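Local coordinates for protein glucose-6-phosphate 1-dehydrogenase (Kluyveromyces lactis, PDB 7E6I) that oxidises D-glucose 6-phosphate to 6-phospho-D-glucono-1,5-lactone with NADP(+) as electron acceptor, the first step of the pentose phosphate pathway, at residues A[207-221]-A[326-338]. Numbering follows the deposited sequence.
Sequences WNKENIQSVQVVFKE and ERWDGVPIVMRAG. With BG6 (6-O-phosphono-beta-D-glucopyranose), chain B.
V215 to K220 pair in parallel with I333 to G338, their strand axes 4.8 Å apart, through backbone bonds such as V334 N to V215 O at 3.0 Å, and the last of them, E221 N to G338 O, carries the pairing past the strand end. On one face R336, which as in relatives probably contributes to a second NADP(+) site, reaches across to Q216: NE and NH2 both hold OE1, at 2.8 and 2.9 Å, and the oxygen lies in the guanidinium plane. CG of R336 sits between the backbone N and the carbonyl carbon (chi1 58°), which lays the extended chain alongside V218, whose CG2 lies over the rim of one guanidinium face, 3.5 Å from CZ. A leucine here would probably leave Q216 OE1 without these two donors. The other face carries V215, V217, F219, I333, M335 and A337, all apolar, of which F219, M335 and A337 touch helix 236-254; the small A337 lets the ring of F219 pack against its CB. Both strands belong to the large mixed sheet of the C-terminal domain, and they lead to the substrate, where E221 OE2 accepts a hydrogen bond from O4 of glucose 6-phosphate and OE1 pairs with K339. At the far end CD1 of W207 and CD1 of I212 meet the W328 rim, the tryptophan rings lying oblique. There K209, bent at chi4, sets NZ 2.8 Å from E326 O while also salt-bridging E210, and R327 NH1 bonds W207 O while NH2 salt-bridges E256.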
loop_
_atom_site.group_PDB
_atom_site.type_symbol
_atom_site.label_atom_id
_atom_site.label_comp_id
_atom_site.label_asym_id
_atom_site.label_seq_id
_atom_site.Cartn_x
_atom_site.Cartn_y
_atom_site.Cartn_z
ATOM N N TRP A 207 24.398 -1.229 -3.804
ATOM C CA TRP A 207 23.080 -0.652 -4.055
ATOM C C TRP A 207 23.249 0.734 -4.672
ATOM O O TRP A 207 22.953 1.769 -4.065
ATOM C CB TRP A 207 22.296 -0.582 -2.759
ATOM C CG TRP A 207 20.843 -0.646 -2.927
ATOM C CD1 TRP A 207 19.987 0.399 -3.159
ATOM C CD2 TRP A 207 20.035 -1.816 -2.836
ATOM N NE1 TRP A 207 18.700 -0.061 -3.223
ATOM C CE2 TRP A 207 18.702 -1.419 -3.029
ATOM C CE3 TRP A 207 20.311 -3.166 -2.622
ATOM C CZ2 TRP A 207 17.641 -2.325 -3.015
ATOM C CZ3 TRP A 207 19.250 -4.067 -2.604
ATOM C CH2 TRP A 207 17.936 -3.640 -2.806
ATOM N N ASN A 208 23.743 0.738 -5.905
ATOM C CA ASN A 208 24.151 1.989 -6.527
ATOM C C ASN A 208 24.315 1.727 -8.016
ATOM O O ASN A 208 24.362 0.574 -8.462
ATOM C CB ASN A 208 25.452 2.523 -5.892
ATOM C CG ASN A 208 26.510 1.434 -5.748
ATOM O OD1 ASN A 208 26.870 0.778 -6.738
ATOM N ND2 ASN A 208 26.984 1.204 -4.518
ATOM N N LYS A 209 24.414 2.816 -8.781
ATOM C CA LYS A 209 24.584 2.702 -10.221
ATOM C C LYS A 209 25.858 1.962 -10.607
ATOM O O LYS A 209 25.954 1.469 -11.737
ATOM C CB LYS A 209 24.566 4.089 -10.857
ATOM C CG LYS A 209 25.813 4.904 -10.615
ATOM C CD LYS A 209 25.576 6.384 -10.899
ATOM C CE LYS A 209 26.895 7.152 -10.843
ATOM N NZ LYS A 209 27.389 7.271 -9.454
ATOM N N GLU A 210 26.844 1.876 -9.713
ATOM C CA GLU A 210 28.067 1.161 -10.057
ATOM C C GLU A 210 27.847 -0.346 -10.111
ATOM O O GLU A 210 28.642 -1.049 -10.733
ATOM C CB GLU A 210 29.190 1.502 -9.058
ATOM C CG GLU A 210 29.780 2.924 -9.223
ATOM C CD GLU A 210 28.884 4.031 -8.640
ATOM O OE1 GLU A 210 28.121 3.754 -7.691
ATOM O OE2 GLU A 210 28.935 5.181 -9.136
ATOM N N ASN A 211 26.783 -0.863 -9.490
ATOM C CA ASN A 211 26.603 -2.299 -9.393
ATOM C C ASN A 211 25.228 -2.787 -9.806
ATOM O O ASN A 211 25.043 -4.006 -9.913
ATOM C CB ASN A 211 26.884 -2.777 -7.959
ATOM C CG ASN A 211 28.332 -2.565 -7.544
ATOM O OD1 ASN A 211 29.211 -3.366 -7.872
ATOM N ND2 ASN A 211 28.585 -1.486 -6.823
ATOM N N ILE A 212 24.259 -1.901 -10.034
ATOM C CA ILE A 212 22.903 -2.306 -10.369
ATOM C C ILE A 212 22.628 -1.953 -11.831
ATOM O O ILE A 212 22.778 -0.799 -12.251
ATOM C CB ILE A 212 21.874 -1.680 -9.414
ATOM C CG1 ILE A 212 21.962 -2.392 -8.067
ATOM C CG2 ILE A 212 20.435 -1.750 -10.009
ATOM C CD1 ILE A 212 21.078 -1.785 -6.970
ATOM N N GLN A 213 22.243 -2.973 -12.594
ATOM C CA GLN A 213 21.885 -2.884 -14.009
ATOM C C GLN A 213 20.423 -2.509 -14.215
ATOM O O GLN A 213 20.079 -1.864 -15.213
ATOM C CB GLN A 213 22.099 -4.251 -14.658
ATOM C CG GLN A 213 22.886 -4.255 -15.879
ATOM C CD GLN A 213 23.222 -5.656 -16.322
ATOM O OE1 GLN A 213 24.374 -6.045 -16.273
ATOM N NE2 GLN A 213 22.220 -6.419 -16.769
ATOM N N SER A 214 19.552 -2.941 -13.306
ATOM C CA SER A 214 18.121 -2.968 -13.560
ATOM C C SER A 214 17.369 -3.123 -12.250
ATOM O O SER A 214 17.672 -4.025 -11.457
ATOM C CB SER A 214 17.786 -4.119 -14.503
ATOM O OG SER A 214 16.404 -4.360 -14.524
ATOM N N VAL A 215 16.373 -2.267 -12.049
ATOM C CA VAL A 215 15.440 -2.357 -10.938
ATOM C C VAL A 215 14.042 -2.543 -11.505
ATOM O O VAL A 215 13.638 -1.809 -12.412
ATOM C CB VAL A 215 15.503 -1.096 -10.070
ATOM C CG1 VAL A 215 14.476 -1.171 -8.950
ATOM C CG2 VAL A 215 16.927 -0.902 -9.556
ATOM N N GLN A 216 13.294 -3.495 -10.948
ATOM C CA GLN A 216 11.928 -3.801 -11.369
ATOM C C GLN A 216 11.034 -3.950 -10.146
ATOM O O GLN A 216 11.390 -4.672 -9.206
ATOM C CB GLN A 216 11.877 -5.104 -12.163
ATOM C CG GLN A 216 12.348 -5.030 -13.601
ATOM C CD GLN A 216 12.150 -6.360 -14.311
ATOM O OE1 GLN A 216 11.042 -6.665 -14.769
ATOM N NE2 GLN A 216 13.209 -7.164 -14.392
ATOM N N VAL A 217 9.880 -3.283 -10.160
ATOM C CA VAL A 217 8.791 -3.549 -9.219
ATOM C C VAL A 217 7.629 -4.125 -10.021
ATOM O O VAL A 217 7.207 -3.526 -11.010
ATOM C CB VAL A 217 8.356 -2.279 -8.460
ATOM C CG1 VAL A 217 7.312 -2.627 -7.431
ATOM C CG2 VAL A 217 9.542 -1.619 -7.793
ATOM N N VAL A 218 7.120 -5.282 -9.607
ATOM C CA VAL A 218 6.259 -6.104 -10.449
ATOM C C VAL A 218 4.974 -6.435 -9.699
ATOM O O VAL A 218 5.022 -6.906 -8.554
ATOM C CB VAL A 218 6.963 -7.398 -10.878
ATOM C CG1 VAL A 218 6.012 -8.250 -11.682
ATOM C CG2 VAL A 218 8.233 -7.073 -11.689
ATOM N N PHE A 219 3.830 -6.196 -10.353
ATOM C CA PHE A 219 2.507 -6.470 -9.797
ATOM C C PHE A 219 1.725 -7.261 -10.828
ATOM O O PHE A 219 1.541 -6.800 -11.962
ATOM C CB PHE A 219 1.779 -5.168 -9.447
ATOM C CG PHE A 219 0.324 -5.330 -9.048
ATOM C CD1 PHE A 219 -0.672 -5.445 -10.005
ATOM C CD2 PHE A 219 -0.049 -5.283 -7.715
ATOM C CE1 PHE A 219 -2.018 -5.550 -9.636
ATOM C CE2 PHE A 219 -1.378 -5.385 -7.344
ATOM C CZ PHE A 219 -2.365 -5.514 -8.305
ATOM N N LYS A 220 1.274 -8.446 -10.440
ATOM C CA LYS A 220 0.503 -9.303 -11.324
ATOM C C LYS A 220 -0.718 -9.772 -10.563
ATOM O O LYS A 220 -0.603 -10.210 -9.411
ATOM C CB LYS A 220 1.315 -10.511 -11.790
ATOM C CG LYS A 220 2.327 -10.228 -12.874
ATOM C CD LYS A 220 3.194 -11.452 -13.091
ATOM C CE LYS A 220 2.995 -12.044 -14.482
ATOM N NZ LYS A 220 3.930 -13.193 -14.737
ATOM N N GLU A 221 -1.876 -9.671 -11.199
ATOM C CA GLU A 221 -3.061 -10.332 -10.687
ATOM C C GLU A 221 -3.665 -11.217 -11.771
ATOM O O GLU A 221 -3.580 -10.895 -12.962
ATOM C CB GLU A 221 -4.094 -9.312 -10.209
ATOM C CG GLU A 221 -3.926 -8.957 -8.747
ATOM C CD GLU A 221 -4.777 -7.758 -8.362
ATOM O OE1 GLU A 221 -5.417 -7.173 -9.280
ATOM O OE2 GLU A 221 -4.794 -7.398 -7.155
ATOM N N GLU A 326 23.048 10.990 -7.557
ATOM C CA GLU A 326 24.350 10.344 -7.620
ATOM C C GLU A 326 24.241 8.822 -7.530
ATOM O O GLU A 326 25.008 8.102 -8.191
ATOM C CB GLU A 326 25.242 10.881 -6.512
ATOM C CG GLU A 326 26.619 10.281 -6.550
ATOM C CD GLU A 326 27.640 11.172 -5.897
ATOM O OE1 GLU A 326 27.684 11.205 -4.642
ATOM O OE2 GLU A 326 28.394 11.837 -6.645
ATOM N N ARG A 327 23.304 8.311 -6.715
ATOM C CA ARG A 327 23.203 6.867 -6.535
ATOM C C ARG A 327 22.617 6.189 -7.769
ATOM O O ARG A 327 23.029 5.078 -8.121
ATOM C CB ARG A 327 22.363 6.539 -5.292
ATOM C CG ARG A 327 22.164 5.033 -5.052
ATOM C CD ARG A 327 21.428 4.747 -3.741
ATOM N NE ARG A 327 22.050 5.498 -2.664
ATOM C CZ ARG A 327 23.123 5.087 -1.994
ATOM N NH1 ARG A 327 23.667 3.900 -2.270
ATOM N NH2 ARG A 327 23.649 5.862 -1.050
ATOM N N TRP A 328 21.672 6.842 -8.453
ATOM C CA TRP A 328 20.825 6.152 -9.423
ATOM C C TRP A 328 20.981 6.631 -10.854
ATOM O O TRP A 328 20.304 6.108 -11.749
ATOM C CB TRP A 328 19.351 6.271 -9.009
ATOM C CG TRP A 328 19.084 5.535 -7.723
ATOM C CD1 TRP A 328 18.672 6.070 -6.544
ATOM C CD2 TRP A 328 19.231 4.135 -7.502
ATOM N NE1 TRP A 328 18.530 5.086 -5.597
ATOM C CE2 TRP A 328 18.873 3.885 -6.159
ATOM C CE3 TRP A 328 19.618 3.057 -8.317
ATOM C CZ2 TRP A 328 18.912 2.608 -5.596
ATOM C CZ3 TRP A 328 19.649 1.776 -7.762
ATOM C CH2 TRP A 328 19.306 1.568 -6.404
ATOM N N ASP A 329 21.860 7.583 -11.100
ATOM C CA ASP A 329 21.934 8.220 -12.398
ATOM C C ASP A 329 22.182 7.208 -13.515
ATOM O O ASP A 329 23.196 6.504 -13.524
ATOM C CB ASP A 329 23.038 9.263 -12.360
ATOM C CG ASP A 329 23.134 10.013 -13.630
ATOM O OD1 ASP A 329 22.086 10.481 -14.116
ATOM O OD2 ASP A 329 24.252 10.108 -14.150
ATOM N N GLY A 330 21.260 7.141 -14.466
ATOM C CA GLY A 330 21.403 6.227 -15.579
ATOM C C GLY A 330 20.939 4.796 -15.337
ATOM O O GLY A 330 21.015 3.979 -16.260
ATOM N N VAL A 331 20.471 4.458 -14.140
ATOM C CA VAL A 331 19.942 3.118 -13.901
ATOM C C VAL A 331 18.509 3.075 -14.413
ATOM O O VAL A 331 17.654 3.831 -13.924
ATOM C CB VAL A 331 20.005 2.737 -12.414
ATOM C CG1 VAL A 331 19.452 1.344 -12.199
ATOM C CG2 VAL A 331 21.431 2.825 -11.901
ATOM N N PRO A 332 18.190 2.222 -15.385
ATOM C CA PRO A 332 16.799 2.152 -15.854
ATOM C C PRO A 332 15.932 1.436 -14.826
ATOM O O PRO A 332 16.275 0.350 -14.360
ATOM C CB PRO A 332 16.890 1.364 -17.166
ATOM C CG PRO A 332 18.302 0.827 -17.236
ATOM C CD PRO A 332 19.038 1.185 -15.985
ATOM N N ILE A 333 14.810 2.060 -14.470
ATOM C CA ILE A 333 13.857 1.515 -13.512
ATOM C C ILE A 333 12.543 1.237 -14.234
ATOM O O ILE A 333 12.069 2.073 -15.010
ATOM C CB ILE A 333 13.657 2.490 -12.348
ATOM C CG1 ILE A 333 14.956 2.620 -11.569
ATOM C CG2 ILE A 333 12.498 2.075 -11.460
ATOM C CD1 ILE A 333 14.987 3.864 -10.726
ATOM N N VAL A 334 11.955 0.068 -13.997
ATOM C CA VAL A 334 10.665 -0.262 -14.585
ATOM C C VAL A 334 9.682 -0.615 -13.475
ATOM O O VAL A 334 9.991 -1.418 -12.582
ATOM C CB VAL A 334 10.772 -1.412 -15.600
ATOM C CG1 VAL A 334 9.368 -1.843 -16.060
ATOM C CG2 VAL A 334 11.606 -0.998 -16.791
ATOM N N MET A 335 8.498 -0.020 -13.534
ATOM C CA MET A 335 7.350 -0.481 -12.765
ATOM C C MET A 335 6.363 -1.076 -13.751
ATOM O O MET A 335 6.075 -0.464 -14.784
ATOM C CB MET A 335 6.698 0.659 -11.991
ATOM C CG MET A 335 7.371 0.975 -10.658
ATOM S SD MET A 335 6.495 2.280 -9.739
ATOM C CE MET A 335 5.046 2.462 -10.769
ATOM N N ARG A 336 5.855 -2.262 -13.449
ATOM C CA ARG A 336 4.913 -2.899 -14.355
ATOM C C ARG A 336 3.820 -3.583 -13.548
ATOM O O ARG A 336 4.103 -4.293 -12.579
ATOM C CB ARG A 336 5.621 -3.885 -15.302
ATOM C CG ARG A 336 6.408 -5.030 -14.655
ATOM C CD ARG A 336 7.232 -5.727 -15.749
ATOM N NE ARG A 336 8.277 -6.647 -15.287
ATOM C CZ ARG A 336 8.080 -7.946 -15.073
ATOM N NH1 ARG A 336 6.875 -8.458 -15.266
ATOM N NH2 ARG A 336 9.077 -8.739 -14.680
ATOM N N ALA A 337 2.574 -3.337 -13.935
ATOM C CA ALA A 337 1.405 -3.831 -13.222
ATOM C C ALA A 337 0.347 -4.269 -14.229
ATOM O O ALA A 337 0.121 -3.583 -15.233
ATOM C CB ALA A 337 0.820 -2.759 -12.303
ATOM N N GLY A 338 -0.305 -5.403 -13.952
ATOM C CA GLY A 338 -1.364 -5.885 -14.816
ATOM C C GLY A 338 -2.393 -6.702 -14.070
ATOM O O GLY A 338 -2.084 -7.398 -13.095
HETATM C C1 BG6 B . -6.156 -1.838 -4.274
HETATM C C2 BG6 B . -6.539 -1.810 -5.753
HETATM O O1 BG6 B . -5.607 -0.662 -3.830
HETATM O O5 BG6 B . -5.129 -2.910 -4.055
HETATM C C3 BG6 B . -7.022 -3.140 -6.217
HETATM O O2 BG6 B . -7.541 -0.817 -6.014
HETATM C C4 BG6 B . -5.984 -4.194 -6.010
HETATM O O3 BG6 B . -7.322 -3.098 -7.638
HETATM C C5 BG6 B . -5.554 -4.242 -4.543
HETATM O O4 BG6 B . -6.522 -5.454 -6.430
HETATM C C6 BG6 B . -4.389 -5.160 -4.296
HETATM O O6 BG6 B . -4.080 -5.106 -2.915
HETATM P P BG6 B . -3.479 -6.476 -2.196
HETATM O O1P BG6 B . -2.305 -6.816 -3.094
HETATM O O2P BG6 B . -4.550 -7.535 -2.201
HETATM O O3P BG6 B . -3.046 -6.251 -0.748
HETATM O O HOH W 1 26.440 2.456 -1.729
HETATM O O HOH W 2 14.752 -1.867 -15.279
HETATM O O HOH W 3 6.343 -11.724 -15.795
#